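Local atomic coordinates of aminotransferase, class III (Thermomicrobium roseum, PDB entry 6IO1), a protein that catalyses amino-group transfer as a thermostable, (S)-enantioselective omega-transaminase, here holding its pyridoxal phosphate cofactor in the aminated, pyridoxamine phosphate form. Residues L107-L112 with F273-Y278; E123-A128 with I284-K289; V145-R150 with P179-L184; A222-E227 with I255-D260. All blocks are in the same frame, centred on the assembly; numbering follows the deposited sequence.

How the interactions relate
All four contacts belong to the part of the chain built round one seven-stranded sheet. Interactions 3 and 4 are parallel strand pairs within it, joined by backbone bonds between neighbouring strands 146-150 and 221-226; interaction 3 lies at the sheet's margin and is partly buried, while interaction 4 is wholly buried and runs down to the cofactor. Interaction 2 sets helix 121-138 on the next strand, 284-287, and meets interaction 4 where Asn-125 bonds Asp-260. Interaction 1, also buried, is apolar and relies on rings and a thioether, touching interactions 2 and 4 by packing alone. Polar side chains gather where interactions 2 and 4 reach the ligand.

Interaction 1: residues L107-L112 with F273-Y278; sequences LFPGPL and FGMQQY
Phe-108 and Phe-273 form an offset (parallel-displaced) stack, which ties the loop after helix 95-107 to the entry of the short helix 274-278 in the large domain of this fold type I aminotransferase. The ring centroids are 4.0 Å apart and the planes differ by only 13°. Phe-108 CE1 sits above the centre of the Phe-273 ring, whereas Phe-273 CZ falls nearer the rim of its partner; the closest carbons are Phe-108 CZ and Phe-273 CE1, at 3.4 Å. The two side chains arrive at about a right angle to each other, and flat rings suit a place where two side chains must overlap face to face. At the edge of the Phe-273 ring, and in its plane, Leu-107 O lies 3.7 Å from CE2, facing the slightly positive rim. A leucine in place of Phe-273 would probably leave one face of Phe-108 poorly covered and Leu-107 O without that rim.

Met-275 closes the side of the stack. Its CB packs on Leu-259 CD2 (3.6 Å), and CG carries the chain on toward the loop. SD then lies beside Pro-109 CD and comes to the edge of the Phe-108 ring, 86° from the normal and 4.1 Å from Phe-108 CD1, a Met-aromatic contact. Here the chain bends (chi3 -85°), turning the terminal methyl away from the rings and into the loop, a course that an unbranched, flexible methionine can follow. Met-275 CE thus ends against two carbons of that loop, 3.5 Å from Pro-109 CD and 3.6 Å from Leu-112 CD1.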
# COMPACT_ATOMS: atom_id res chain seq x y z
N LEU B 107 -17.26 -15.98 -5.33
CA LEU B 107 -17.31 -16.15 -3.87
C LEU B 107 -18.08 -15.03 -3.19
O LEU B 107 -18.81 -15.28 -2.22
CB LEU B 107 -15.89 -16.24 -3.32
CG LEU B 107 -15.14 -17.52 -3.70
CD1 LEU B 107 -13.72 -17.51 -3.15
CD2 LEU B 107 -15.90 -18.75 -3.20
N PHE B 108 -17.94 -13.79 -3.65
CA PHE B 108 -18.66 -12.69 -3.03
C PHE B 108 -20.12 -12.71 -3.48
O PHE B 108 -20.38 -12.71 -4.69
CB PHE B 108 -18.02 -11.35 -3.37
CG PHE B 108 -16.87 -10.98 -2.47
CD1 PHE B 108 -17.09 -10.61 -1.15
CD2 PHE B 108 -15.56 -10.99 -2.94
CE1 PHE B 108 -16.04 -10.27 -0.32
CE2 PHE B 108 -14.51 -10.65 -2.12
CZ PHE B 108 -14.74 -10.29 -0.81
N PRO B 109 -21.08 -12.74 -2.56
CA PRO B 109 -22.48 -12.90 -2.95
C PRO B 109 -23.00 -11.73 -3.77
O PRO B 109 -22.57 -10.59 -3.61
CB PRO B 109 -23.22 -13.01 -1.61
CG PRO B 109 -22.17 -13.36 -0.61
CD PRO B 109 -20.90 -12.74 -1.10
N GLY B 110 -23.94 -12.04 -4.66
CA GLY B 110 -24.63 -11.03 -5.43
C GLY B 110 -23.79 -10.40 -6.52
O GLY B 110 -22.78 -10.95 -6.96
N PRO B 111 -24.18 -9.20 -6.95
CA PRO B 111 -23.51 -8.57 -8.10
C PRO B 111 -22.19 -7.92 -7.74
O PRO B 111 -21.70 -7.07 -8.49
CB PRO B 111 -24.53 -7.53 -8.58
CG PRO B 111 -25.42 -7.27 -7.41
CD PRO B 111 -25.28 -8.38 -6.41
N LEU B 112 -21.58 -8.31 -6.62
CA LEU B 112 -20.23 -7.87 -6.28
C LEU B 112 -19.28 -8.65 -7.18
O LEU B 112 -18.68 -9.66 -6.79
CB LEU B 112 -19.93 -8.10 -4.80
CG LEU B 112 -20.58 -7.16 -3.79
CD1 LEU B 112 -20.37 -7.68 -2.38
CD2 LEU B 112 -20.03 -5.75 -3.93
N PHE B 273 -17.38 -14.72 4.63
CA PHE B 273 -17.34 -13.28 4.78
C PHE B 273 -18.32 -12.84 5.86
O PHE B 273 -19.34 -13.49 6.10
CB PHE B 273 -17.66 -12.57 3.46
CG PHE B 273 -16.72 -12.94 2.34
CD1 PHE B 273 -15.38 -12.60 2.40
CD2 PHE B 273 -17.19 -13.63 1.23
CE1 PHE B 273 -14.52 -12.93 1.38
CE2 PHE B 273 -16.33 -13.96 0.20
CZ PHE B 273 -14.99 -13.62 0.28
N GLY B 274 -17.99 -11.73 6.51
CA GLY B 274 -18.84 -11.21 7.57
C GLY B 274 -20.20 -10.75 7.08
O GLY B 274 -21.17 -10.76 7.84
N MET B 275 -20.28 -10.32 5.81
CA MET B 275 -21.57 -9.90 5.26
C MET B 275 -22.60 -11.01 5.36
O MET B 275 -23.79 -10.75 5.57
CB MET B 275 -21.41 -9.43 3.80
CG MET B 275 -20.91 -10.49 2.81
SD MET B 275 -20.29 -9.80 1.26
CE MET B 275 -21.80 -9.63 0.30
N GLN B 276 -22.17 -12.27 5.19
CA GLN B 276 -23.10 -13.39 5.32
C GLN B 276 -23.59 -13.53 6.76
O GLN B 276 -24.77 -13.86 6.98
CB GLN B 276 -22.44 -14.68 4.85
CG GLN B 276 -23.38 -15.88 4.89
CD GLN B 276 -22.80 -17.11 4.23
OE1 GLN B 276 -21.74 -17.06 3.61
NE2 GLN B 276 -23.50 -18.24 4.37
N GLN B 277 -22.72 -13.29 7.74
CA GLN B 277 -23.13 -13.40 9.13
C GLN B 277 -24.26 -12.44 9.45
O GLN B 277 -25.23 -12.80 10.14
CB GLN B 277 -21.94 -13.13 10.06
CG GLN B 277 -20.86 -14.19 10.06
CD GLN B 277 -21.13 -15.29 11.06
OE1 GLN B 277 -22.09 -15.24 11.82
NE2 GLN B 277 -20.25 -16.29 11.07
N TYR B 278 -24.17 -11.21 8.96
CA TYR B 278 -25.07 -10.14 9.36
C TYR B 278 -26.11 -9.80 8.29
O TYR B 278 -26.81 -8.79 8.43
CB TYR B 278 -24.25 -8.91 9.75
CG TYR B 278 -23.40 -9.17 10.97
CD1 TYR B 278 -23.95 -9.14 12.24
CD2 TYR B 278 -22.06 -9.50 10.85
CE1 TYR B 278 -23.19 -9.40 13.36
CE2 TYR B 278 -21.28 -9.77 11.96
CZ TYR B 278 -21.86 -9.72 13.22
OH TYR B 278 -21.10 -9.98 14.33

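Interaction 2: residues E123-A128 with I284-K289; sequences ESNETA and IVTFAK. With PMP (4'-deoxy-4'-aminopyridoxal-5'-phosphate), chain C.
Asn-125 and Thr-286 are brought together by their first torsions. Asn-125 CG lies anti to its carbonyl carbon (chi1 -76°), which swings the amide from the flank of helix 121-138 toward strand 284-287, while Thr-286 OG1 stands between its backbone N and carbonyl carbon (chi1 64°) and rises to meet it. The hydroxyl donates to Asn-125 OD1 over 2.9 Å, from a position tilted 24° from the carbonyl plane. The threonine's other branch, CG2, packs 3.6 Å from Ala-128 CB, which also rests 3.7 Å from Ile-284 CG2. Alanine suits this site because its single methyl lets the helix lie close to the strand, and the beta-branched residues fill the interface beneath it.

The bond at OD1 fixes which way round the amide is held. Asn-125 ND2 consequently faces the ligand pocket, where it bonds His-155 O and Asp-260 OD2 and lies 3.5 Å from PMP N1. With an alanine in place of Asn-125, Thr-286 OG1 would probably lose its acceptor and Asp-260 OD2 one of its donors, leaving that carboxylate less firmly held, though His-155 remains. Beyond the strand, Lys-289 NZ comes within 3.2 Å of PMP N4A, consistent with the Schiff-base lysine of this family. The chemistry is consistent with a second-shell role for the threonine, its hydroxyl orienting an amide that would in turn steady the aspartate at the pyridine nitrogen.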
# COMPACT_ATOMS: atom_id res chain seq x y z
N GLU B 123 -4.79 0.75 1.38
CA GLU B 123 -4.91 0.98 -0.06
C GLU B 123 -6.32 0.64 -0.54
O GLU B 123 -6.91 1.38 -1.33
CB GLU B 123 -3.88 0.15 -0.82
CG GLU B 123 -2.46 0.69 -0.79
CD GLU B 123 -1.52 -0.09 -1.69
OE1 GLU B 123 -1.99 -1.05 -2.35
OE2 GLU B 123 -0.32 0.24 -1.73
N SER B 124 -6.87 -0.47 -0.03
CA SER B 124 -8.21 -0.89 -0.44
C SER B 124 -9.26 0.13 -0.02
O SER B 124 -10.15 0.48 -0.80
CB SER B 124 -8.52 -2.27 0.15
OG SER B 124 -7.64 -3.25 -0.36
N ASN B 125 -9.20 0.59 1.23
CA ASN B 125 -10.19 1.54 1.72
C ASN B 125 -10.07 2.89 1.01
O ASN B 125 -11.09 3.52 0.70
CB ASN B 125 -10.07 1.70 3.23
CG ASN B 125 -10.66 0.51 3.98
OD1 ASN B 125 -11.58 -0.14 3.49
ND2 ASN B 125 -10.11 0.22 5.15
N GLU B 126 -8.84 3.34 0.73
CA GLU B 126 -8.67 4.56 -0.05
C GLU B 126 -9.27 4.39 -1.44
O GLU B 126 -9.95 5.29 -1.95
CB GLU B 126 -7.19 4.92 -0.15
CG GLU B 126 -6.88 6.02 -1.16
CD GLU B 126 -7.21 7.41 -0.65
OE1 GLU B 126 -6.94 8.39 -1.37
OE2 GLU B 126 -7.74 7.53 0.48
N THR B 127 -9.03 3.24 -2.07
CA THR B 127 -9.60 2.97 -3.38
C THR B 127 -11.12 2.99 -3.33
O THR B 127 -11.76 3.55 -4.22
CB THR B 127 -9.09 1.63 -3.91
OG1 THR B 127 -7.66 1.67 -4.03
CG2 THR B 127 -9.70 1.31 -5.26
N ALA B 128 -11.71 2.38 -2.30
CA ALA B 128 -13.16 2.35 -2.19
C ALA B 128 -13.74 3.75 -2.00
O ALA B 128 -14.76 4.09 -2.61
CB ALA B 128 -13.58 1.44 -1.03
N ILE B 284 -19.94 -1.81 -2.08
CA ILE B 284 -18.50 -1.94 -2.20
C ILE B 284 -17.99 -2.73 -1.01
O ILE B 284 -18.45 -2.54 0.12
CB ILE B 284 -17.81 -0.56 -2.27
CG1 ILE B 284 -18.35 0.26 -3.44
CG2 ILE B 284 -16.30 -0.71 -2.40
CD1 ILE B 284 -17.88 1.70 -3.44
N VAL B 285 -17.03 -3.62 -1.26
CA VAL B 285 -16.39 -4.41 -0.22
C VAL B 285 -14.88 -4.26 -0.36
O VAL B 285 -14.36 -4.20 -1.48
CB VAL B 285 -16.80 -5.90 -0.28
CG1 VAL B 285 -16.41 -6.52 -1.62
CG2 VAL B 285 -16.16 -6.65 0.86
N THR B 286 -14.19 -4.14 0.76
CA THR B 286 -12.73 -4.07 0.78
C THR B 286 -12.19 -5.27 1.54
O THR B 286 -12.76 -5.69 2.55
CB THR B 286 -12.24 -2.78 1.42
OG1 THR B 286 -12.62 -2.75 2.80
CG2 THR B 286 -12.83 -1.58 0.72
N PHE B 287 -11.08 -5.82 1.05
CA PHE B 287 -10.51 -7.01 1.66
C PHE B 287 -8.99 -6.94 1.61
O PHE B 287 -8.41 -6.23 0.80
CB PHE B 287 -11.01 -8.30 0.98
CG PHE B 287 -10.94 -8.26 -0.52
CD1 PHE B 287 -11.98 -7.73 -1.26
CD2 PHE B 287 -9.84 -8.77 -1.19
CE1 PHE B 287 -11.93 -7.69 -2.64
CE2 PHE B 287 -9.79 -8.74 -2.57
CZ PHE B 287 -10.83 -8.20 -3.30
N ALA B 288 -8.37 -7.72 2.50
CA ALA B 288 -6.92 -7.82 2.61
C ALA B 288 -6.60 -8.96 3.56
O ALA B 288 -7.46 -9.79 3.85
CB ALA B 288 -6.31 -6.51 3.09
N LYS B 289 -5.36 -9.00 4.04
CA LYS B 289 -4.98 -9.94 5.09
C LYS B 289 -5.17 -11.40 4.66
O LYS B 289 -4.34 -11.95 3.93
CB LYS B 289 -5.77 -9.66 6.37
CG LYS B 289 -5.44 -8.34 7.04
CD LYS B 289 -6.09 -8.24 8.41
CE LYS B 289 -5.73 -6.94 9.11
NZ LYS B 289 -4.26 -6.78 9.27
N1 PMP C . -8.89 -2.16 7.44
C2 PMP C . -9.01 -2.85 8.57
C2A PMP C . -10.36 -3.37 8.97
C3 PMP C . -7.89 -3.09 9.38
O3 PMP C . -8.04 -3.81 10.53
C4 PMP C . -6.64 -2.60 8.99
C4A PMP C . -5.42 -2.85 9.85
N4A PMP C . -5.51 -4.10 10.61
C5 PMP C . -6.54 -1.87 7.80
C6 PMP C . -7.70 -1.68 7.07
C5A PMP C . -5.23 -1.32 7.34
O4P PMP C . -4.52 -2.29 6.51
P PMP C . -3.02 -2.02 5.98
O1P PMP C . -2.65 -3.23 5.14
O2P PMP C . -3.09 -0.74 5.17
O3P PMP C . -2.17 -1.88 7.22

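Interaction 3: residues V145-R150 with P179-L184; sequences VKILSR and PGFIHL
Strands 146-150 and 181-184 form a parallel pair at one margin of the large domain's seven-stranded sheet, with Ile-147 beside Phe-181 and Leu-148 beside Ile-182. Ile-147 and Ser-149 turn their backbone groups to this partner. Ile-147 N donates to Gly-180 O (2.6 Å), Ile-182 N to Ile-147 O (2.8 Å) and Ser-149 N to Ile-182 O (2.6 Å), consecutive rungs of a parallel ladder in which Ile-147 and Ile-182 each use both N-H and C=O. Gly-180 needs to be glycine, since at its positive phi of 112° a CB would jam against the preceding carbonyl oxygen.

On the face covered by helix 121-138, Ile-147 and Phe-181 point the same way, and Ile-147 CB makes a CH-pi contact over the ring, 4.1 Å from its centroid and 25° off the normal. Farther along that face, the edge of the His-183 ring has Arg-150 O in its plane. Ser-149 OG bonds Ala-164 O, beyond the pair.

On the reverse face Leu-148 CD2 lies 3.8 Å from Ile-182 CB. At the edge of the pair the extended Lys-146 chain runs obliquely over Ile-182, its CD 3.7 Å from Ile-182 CD1, before its amine forms a salt bridge with Glu-216. Arg-150 lays CG near Leu-184 CB and sends its guanidinium on to Glu-227 O and Tyr-242 OH. Long residues therefore do two jobs here, packing through their methylenes while their charged ends find partners beyond the pair.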
# COMPACT_ATOMS: atom_id res chain seq x y z
N VAL B 145 -19.68 13.85 -1.43
CA VAL B 145 -18.31 13.42 -1.15
C VAL B 145 -18.12 13.00 0.31
O VAL B 145 -17.11 12.38 0.64
CB VAL B 145 -17.31 14.53 -1.51
CG1 VAL B 145 -17.37 14.84 -3.01
CG2 VAL B 145 -17.58 15.78 -0.69
N LYS B 146 -19.06 13.35 1.18
CA LYS B 146 -18.90 13.05 2.60
C LYS B 146 -18.91 11.55 2.86
O LYS B 146 -19.66 10.81 2.24
CB LYS B 146 -20.00 13.73 3.42
CG LYS B 146 -19.99 15.25 3.32
CD LYS B 146 -21.05 15.86 4.23
CE LYS B 146 -21.24 17.34 3.94
NZ LYS B 146 -22.39 17.90 4.69
N ILE B 147 -18.08 11.11 3.80
CA ILE B 147 -17.97 9.69 4.14
C ILE B 147 -18.37 9.51 5.60
O ILE B 147 -17.82 10.16 6.49
CB ILE B 147 -16.55 9.15 3.90
CG1 ILE B 147 -16.16 9.31 2.42
CG2 ILE B 147 -16.45 7.70 4.33
CD1 ILE B 147 -16.82 8.29 1.51
N LEU B 148 -19.33 8.62 5.83
CA LEU B 148 -19.78 8.30 7.18
C LEU B 148 -18.93 7.17 7.75
O LEU B 148 -18.74 6.14 7.10
CB LEU B 148 -21.25 7.91 7.19
CG LEU B 148 -22.27 9.03 6.99
CD1 LEU B 148 -23.66 8.46 6.77
CD2 LEU B 148 -22.26 10.00 8.17
N SER B 149 -18.43 7.38 8.97
CA SER B 149 -17.64 6.38 9.68
C SER B 149 -18.07 6.42 11.14
O SER B 149 -18.94 7.19 11.53
CB SER B 149 -16.14 6.62 9.51
OG SER B 149 -15.39 5.52 9.99
N ARG B 150 -17.46 5.56 11.95
CA ARG B 150 -17.84 5.43 13.35
C ARG B 150 -16.64 5.60 14.27
O ARG B 150 -15.49 5.38 13.88
CB ARG B 150 -18.52 4.08 13.61
CG ARG B 150 -19.76 3.84 12.78
CD ARG B 150 -20.23 2.40 12.88
NE ARG B 150 -19.27 1.46 12.32
CZ ARG B 150 -19.41 0.14 12.33
NH1 ARG B 150 -20.49 -0.40 12.86
NH2 ARG B 150 -18.48 -0.63 11.80
N PRO B 179 -10.60 16.38 4.34
CA PRO B 179 -11.94 16.74 4.80
C PRO B 179 -13.06 15.90 4.16
O PRO B 179 -12.85 15.36 3.09
CB PRO B 179 -12.07 18.20 4.36
CG PRO B 179 -11.23 18.27 3.10
CD PRO B 179 -10.08 17.33 3.35
N GLY B 180 -14.21 15.82 4.84
CA GLY B 180 -15.36 15.11 4.34
C GLY B 180 -15.74 13.85 5.09
O GLY B 180 -16.53 13.06 4.57
N PHE B 181 -15.21 13.63 6.29
CA PHE B 181 -15.50 12.42 7.05
C PHE B 181 -16.29 12.77 8.30
O PHE B 181 -15.93 13.68 9.04
CB PHE B 181 -14.20 11.69 7.40
CG PHE B 181 -13.52 11.06 6.22
CD1 PHE B 181 -12.90 11.85 5.26
CD2 PHE B 181 -13.52 9.69 6.06
CE1 PHE B 181 -12.28 11.27 4.17
CE2 PHE B 181 -12.89 9.11 4.97
CZ PHE B 181 -12.28 9.90 4.02
N ILE B 182 -17.37 12.02 8.53
CA ILE B 182 -18.25 12.21 9.68
C ILE B 182 -18.23 10.93 10.50
O ILE B 182 -18.41 9.84 9.95
CB ILE B 182 -19.68 12.56 9.24
CG1 ILE B 182 -19.67 13.84 8.40
CG2 ILE B 182 -20.59 12.72 10.45
CD1 ILE B 182 -20.77 13.90 7.38
N HIS B 183 -18.02 11.07 11.80
CA HIS B 183 -17.85 9.92 12.69
C HIS B 183 -19.10 9.74 13.55
O HIS B 183 -19.51 10.67 14.24
CB HIS B 183 -16.60 10.08 13.55
CG HIS B 183 -15.34 9.97 12.76
ND1 HIS B 183 -14.70 11.07 12.23
CD2 HIS B 183 -14.62 8.89 12.37
CE1 HIS B 183 -13.63 10.67 11.56
NE2 HIS B 183 -13.56 9.35 11.63
N LEU B 184 -19.67 8.54 13.48
CA LEU B 184 -20.82 8.16 14.29
C LEU B 184 -20.36 7.43 15.55
O LEU B 184 -19.18 7.09 15.70
CB LEU B 184 -21.77 7.28 13.47
CG LEU B 184 -22.33 7.80 12.15
CD1 LEU B 184 -22.78 6.65 11.25
CD2 LEU B 184 -23.48 8.75 12.39

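Interaction 4: residues A222-E227 with I255-D260; sequences AAFIGE and ILLILD. With PMP (4'-deoxy-4'-aminopyridoxal-5'-phosphate), chain C.
Ala-223, Ile-225, Leu-256 and Ile-258 interlock on one face of a parallel strand pair, the two strands of a beta-alpha-beta unit connected through helix 242-253. Five backbone hydrogen bonds zip the strands together, and the side chains fit by size. The small methyl of Ala-223 makes a shallow place into which its bulkier neighbours press: CB is 3.7 Å from Leu-256 CB and 3.7 Å from Ile-258 CD1. Ile-258 fills both directions, because chi1 of -58° sends CG1 and CD1 back toward that alanine while CG2 meets Ile-225 CD1 at 3.8 Å. Helix 121-138 covers this face.

On the other face, under helix 242-253, the aromatic Phe-224 is the main bump. It lies side by side with Leu-257, Phe-224 CD1 being 3.6 Å from Leu-257 CD1. Gly-226 suits the hollow next to the phenylalanine, since a CB there would be crowded by Phe-224 CE1. Just before strand 256-260, Ile-255 lays CG2 against Ala-223 CA (3.5 Å).

Past the hydrophobic stretch the pair ends in two acids, Glu-227 and Asp-260, which run alongside each other, Glu-227 CG 3.9 Å from Asp-260 CB. Their carboxylates are turned 40° apart and have separate partners: Glu-227 takes Gly-231 N and Tyr-154 N, and Asp-260 is held by His-155 ND1 and Val-262 N. Asp-260 OD2 thereby stands 3.1 Å from N1 of the PMP ring.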
# COMPACT_ATOMS: atom_id res chain seq x y z
N ALA B 222 -21.61 10.56 0.21
CA ALA B 222 -21.31 9.57 -0.81
C ALA B 222 -21.51 8.15 -0.29
O ALA B 222 -22.11 7.31 -0.97
CB ALA B 222 -19.87 9.76 -1.31
N ALA B 223 -21.01 7.85 0.91
CA ALA B 223 -21.04 6.46 1.37
C ALA B 223 -20.87 6.38 2.88
O ALA B 223 -20.53 7.36 3.55
CB ALA B 223 -19.95 5.64 0.67
N PHE B 224 -21.12 5.18 3.40
CA PHE B 224 -20.87 4.79 4.78
C PHE B 224 -19.88 3.63 4.74
O PHE B 224 -20.08 2.68 3.98
CB PHE B 224 -22.19 4.39 5.47
CG PHE B 224 -22.02 3.71 6.82
CD1 PHE B 224 -21.64 2.38 6.92
CD2 PHE B 224 -22.31 4.40 7.99
CE1 PHE B 224 -21.50 1.77 8.15
CE2 PHE B 224 -22.18 3.79 9.22
CZ PHE B 224 -21.77 2.47 9.30
N ILE B 225 -18.83 3.71 5.55
CA ILE B 225 -17.81 2.68 5.61
C ILE B 225 -17.75 2.11 7.02
O ILE B 225 -17.77 2.86 8.00
CB ILE B 225 -16.43 3.21 5.16
CG1 ILE B 225 -15.40 2.07 5.14
CG2 ILE B 225 -15.97 4.36 6.04
CD1 ILE B 225 -14.15 2.40 4.37
N GLY B 226 -17.72 0.78 7.12
CA GLY B 226 -17.65 0.14 8.42
C GLY B 226 -17.26 -1.31 8.30
O GLY B 226 -17.45 -1.95 7.25
N GLU B 227 -16.71 -1.84 9.39
CA GLU B 227 -16.39 -3.25 9.54
C GLU B 227 -17.60 -3.99 10.10
O GLU B 227 -18.32 -3.45 10.95
CB GLU B 227 -15.20 -3.44 10.48
CG GLU B 227 -14.00 -2.56 10.17
CD GLU B 227 -13.18 -2.23 11.41
OE1 GLU B 227 -12.39 -3.09 11.85
OE2 GLU B 227 -13.34 -1.12 11.95
N ILE B 255 -27.41 6.18 0.05
CA ILE B 255 -26.01 6.23 0.41
C ILE B 255 -25.36 4.87 0.19
O ILE B 255 -25.91 3.83 0.59
CB ILE B 255 -25.87 6.69 1.87
CG1 ILE B 255 -26.37 8.13 2.02
CG2 ILE B 255 -24.43 6.58 2.35
CD1 ILE B 255 -26.64 8.54 3.44
N LEU B 256 -24.20 4.86 -0.45
CA LEU B 256 -23.48 3.62 -0.70
C LEU B 256 -22.97 3.03 0.61
O LEU B 256 -22.66 3.74 1.56
CB LEU B 256 -22.30 3.86 -1.64
CG LEU B 256 -22.59 4.43 -3.04
CD1 LEU B 256 -21.29 4.58 -3.82
CD2 LEU B 256 -23.57 3.55 -3.79
N LEU B 257 -22.91 1.70 0.65
CA LEU B 257 -22.39 0.98 1.80
C LEU B 257 -21.06 0.34 1.43
O LEU B 257 -21.00 -0.52 0.55
CB LEU B 257 -23.37 -0.09 2.28
CG LEU B 257 -22.83 -1.04 3.35
CD1 LEU B 257 -22.40 -0.27 4.59
CD2 LEU B 257 -23.85 -2.09 3.70
N ILE B 258 -19.99 0.76 2.11
CA ILE B 258 -18.67 0.18 1.96
C ILE B 258 -18.43 -0.72 3.17
O ILE B 258 -18.30 -0.23 4.29
CB ILE B 258 -17.58 1.25 1.83
CG1 ILE B 258 -17.87 2.17 0.65
CG2 ILE B 258 -16.21 0.60 1.69
CD1 ILE B 258 -16.96 3.39 0.60
N LEU B 259 -18.37 -2.03 2.94
CA LEU B 259 -18.13 -2.99 4.01
C LEU B 259 -16.65 -3.34 4.03
O LEU B 259 -16.11 -3.84 3.04
CB LEU B 259 -18.99 -4.24 3.83
CG LEU B 259 -19.33 -4.95 5.14
CD1 LEU B 259 -20.16 -4.05 6.04
CD2 LEU B 259 -20.06 -6.26 4.87
N ASP B 260 -16.01 -3.09 5.17
CA ASP B 260 -14.58 -3.34 5.34
C ASP B 260 -14.42 -4.75 5.88
O ASP B 260 -14.59 -5.00 7.08
CB ASP B 260 -13.97 -2.29 6.27
CG ASP B 260 -12.47 -2.46 6.45
OD1 ASP B 260 -11.92 -3.54 6.17
OD2 ASP B 260 -11.82 -1.47 6.87
N1 PMP C . -8.89 -2.16 7.44
C2 PMP C . -9.01 -2.85 8.57
C2A PMP C . -10.36 -3.37 8.97
C3 PMP C . -7.89 -3.09 9.38
O3 PMP C . -8.04 -3.81 10.53
C4 PMP C . -6.64 -2.60 8.99
C4A PMP C . -5.42 -2.85 9.85
N4A PMP C . -5.51 -4.10 10.61
C5 PMP C . -6.54 -1.87 7.80
C6 PMP C . -7.70 -1.68 7.07
C5A PMP C . -5.23 -1.32 7.34
O4P PMP C . -4.52 -2.29 6.51
P PMP C . -3.02 -2.02 5.98
O1P PMP C . -2.65 -3.23 5.14
O2P PMP C . -3.09 -0.74 5.17
O3P PMP C . -2.17 -1.88 7.22